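Side-chain contact in iron-sulfur cluster assembly protein CyaY (Psychromonas ingrahamii, PDB 4HS5), which probably takes part in iron-sulfur cluster assembly, may regulate cluster biogenesis, and belongs to the iron-binding frataxin family: residues L60-N65 with I93-K98. Residues are numbered along the deposited sequence; the frame is centred on the assembly and turned at random.
Sequences LATLEN and IFKQSK
Gln96 reaches from helix 85-97 to Thr62 and Leu63, at the turn between strands 57-61 and 66-72. This is a surface contact in the frataxin fold, where helices 3-24 and 85-97 pack on an antiparallel sheet. It joins the turn after strand 57-61 to the C-terminal end of helix 85-97. The tight part is the crossing of Leu63 and Gln96. Leu63 CG lies 3.5 Å from Gln96 CD. Leu63 CD1 is 3.6 Å from Gln96 CD. The isobutyl group therefore packs against the amide through CG and one methyl. The Gln96 side chain runs straight out past CG, which carries its amide across to the turn. The amide was probably built with oxygen and nitrogen exchanged. The modelled NE2 of Gln96 is 3.0 Å from Leu63 N; a hydrogen bond there is possible if the amide is reversed. Phe41, Thr45 and Leu47 also touch the Gln96 side chain, and Thr45 touches Leu63. The Gln96 carbonyl oxygen accepts a hydrogen bond from Asn43.

The Lys95 side is looser. In this pair of segments, the nearest approach of Lys95 is from NZ to Thr62 CG2, a long 4.3 Å. Lys95 NZ and Glu64 OE2 are 6.3 Å apart. The opposite charges may attract weakly, but they form no salt bridge. Both residues are exposed.

The turn has its own polar bracing. Thr62 N donates to Asn65 O. Thr62 OG1 stands between its backbone N and carbonyl carbon (chi1 63°) and accepts from two backbone N-H groups, giving an ST turn and an ST motif. The bond from Glu64 N is more bent, at 146°. The other is straighter: Asn65 N donates to Thr62 OG1 over 3.1 Å, with an angle of 167° at the hydrogen.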
loop_
_atom_site.group_PDB
_atom_site.type_symbol
_atom_site.label_atom_id
_atom_site.label_comp_id
_atom_site.label_asym_id
_atom_site.label_seq_id
_atom_site.Cartn_x
_atom_site.Cartn_y
_atom_site.Cartn_z
ATOM N N LEU A 60 -3.859 -4.538 2.624
ATOM C CA LEU A 60 -2.621 -5.014 2.009
ATOM C C LEU A 60 -2.457 -6.495 2.283
ATOM O O LEU A 60 -2.522 -6.924 3.433
ATOM C CB LEU A 60 -1.418 -4.277 2.593
ATOM C CG LEU A 60 -0.047 -4.880 2.260
ATOM C CD1 LEU A 60 0.260 -4.718 0.793
ATOM C CD2 LEU A 60 1.043 -4.230 3.103
ATOM N N ALA A 61 -2.245 -7.261 1.218
ATOM C CA ALA A 61 -1.921 -8.672 1.313
ATOM C C ALA A 61 -0.441 -8.846 1.031
ATOM O O ALA A 61 0.036 -8.498 -0.045
ATOM C CB ALA A 61 -2.734 -9.450 0.320
ATOM N N THR A 62 0.276 -9.369 2.020
ATOM C CA THR A 62 1.647 -9.815 1.835
ATOM C C THR A 62 1.599 -11.298 1.490
ATOM O O THR A 62 0.520 -11.860 1.331
ATOM C CB THR A 62 2.510 -9.603 3.092
ATOM O OG1 THR A 62 2.001 -10.394 4.171
ATOM C CG2 THR A 62 2.518 -8.133 3.493
ATOM N N LEU A 63 2.758 -11.931 1.384
ATOM C CA LEU A 63 2.808 -13.367 1.142
ATOM C C LEU A 63 2.170 -14.149 2.280
ATOM O O LEU A 63 1.637 -15.242 2.067
ATOM C CB LEU A 63 4.254 -13.821 0.957
ATOM C CG LEU A 63 4.803 -13.487 -0.421
ATOM C CD1 LEU A 63 6.276 -13.805 -0.515
ATOM C CD2 LEU A 63 4.017 -14.260 -1.457
ATOM N N GLU A 64 2.220 -13.581 3.478
ATOM C CA GLU A 64 1.808 -14.287 4.687
ATOM C C GLU A 64 0.394 -13.934 5.123
ATOM O O GLU A 64 -0.415 -14.815 5.424
ATOM C CB GLU A 64 2.767 -13.952 5.833
ATOM C CG GLU A 64 4.244 -13.968 5.447
ATOM C CD GLU A 64 4.872 -15.350 5.526
ATOM O OE1 GLU A 64 4.154 -16.327 5.830
ATOM O OE2 GLU A 64 6.093 -15.454 5.295
ATOM N N ASN A 65 0.096 -12.639 5.157
ATOM C CA ASN A 65 -1.092 -12.175 5.853
ATOM C C ASN A 65 -1.815 -11.035 5.161
ATOM O O ASN A 65 -1.257 -10.338 4.311
ATOM C CB ASN A 65 -0.724 -11.724 7.267
ATOM C CG ASN A 65 -0.309 -12.871 8.155
ATOM O OD1 ASN A 65 0.828 -12.935 8.616
ATOM N ND2 ASN A 65 -1.234 -13.784 8.406
ATOM N N ILE A 93 8.294 -4.912 0.908
ATOM C CA ILE A 93 8.998 -4.899 -0.366
ATOM C C ILE A 93 10.431 -5.400 -0.157
ATOM O O ILE A 93 10.953 -6.178 -0.958
ATOM C CB ILE A 93 8.985 -3.490 -1.015
ATOM C CG1 ILE A 93 7.564 -3.119 -1.472
ATOM C CG2 ILE A 93 9.967 -3.407 -2.181
ATOM C CD1 ILE A 93 7.453 -1.758 -2.149
ATOM N N PHE A 94 11.057 -4.985 0.943
ATOM C CA PHE A 94 12.413 -5.443 1.218
ATOM C C PHE A 94 12.435 -6.908 1.652
ATOM O O PHE A 94 13.338 -7.661 1.283
ATOM C CB PHE A 94 13.097 -4.581 2.282
ATOM C CG PHE A 94 14.532 -4.958 2.506
ATOM C CD1 PHE A 94 15.505 -4.547 1.615
ATOM C CD2 PHE A 94 14.895 -5.755 3.578
ATOM C CE1 PHE A 94 16.839 -4.906 1.797
ATOM C CE2 PHE A 94 16.218 -6.131 3.766
ATOM C CZ PHE A 94 17.191 -5.705 2.874
ATOM N N LYS A 95 11.461 -7.305 2.462
ATOM C CA LYS A 95 11.441 -8.642 3.045
ATOM C C LYS A 95 11.087 -9.709 2.017
ATOM O O LYS A 95 11.519 -10.857 2.143
ATOM C CB LYS A 95 10.503 -8.670 4.255
ATOM C CG LYS A 95 9.802 -9.978 4.562
ATOM C CD LYS A 95 8.747 -9.739 5.649
ATOM C CE LYS A 95 7.754 -8.640 5.242
ATOM N NZ LYS A 95 6.521 -9.166 4.578
ATOM N N GLN A 96 10.345 -9.331 0.978
ATOM C CA GLN A 96 9.984 -10.269 -0.087
ATOM C C GLN A 96 10.955 -10.253 -1.252
ATOM O O GLN A 96 11.047 -11.235 -1.994
ATOM C CB GLN A 96 8.595 -9.958 -0.642
ATOM C CG GLN A 96 7.472 -10.301 0.293
ATOM C CD GLN A 96 6.120 -10.248 -0.384
ATOM O OE1 GLN A 96 6.016 -10.194 -1.616
ATOM N NE2 GLN A 96 5.069 -10.281 0.424
ATOM N N SER A 97 11.669 -9.145 -1.424
ATOM C CA SER A 97 12.413 -8.924 -2.661
ATOM C C SER A 97 13.770 -8.218 -2.510
ATOM O O SER A 97 14.503 -8.056 -3.489
ATOM C CB SER A 97 11.541 -8.138 -3.624
ATOM O OG SER A 97 11.382 -6.810 -3.151
ATOM N N LYS A 98 14.091 -7.785 -1.296
ATOM C CA LYS A 98 15.386 -7.146 -0.996
ATOM C C LYS A 98 15.711 -5.838 -1.733
ATOM O O LYS A 98 16.870 -5.429 -1.792
ATOM C CB LYS A 98 16.545 -8.147 -1.124
ATOM C CG LYS A 98 16.384 -9.379 -0.251
ATOM C CD LYS A 98 16.132 -9.009 1.205
ATOM C CE LYS A 98 15.483 -10.170 1.951
ATOM N NZ LYS A 98 15.103 -9.793 3.336
#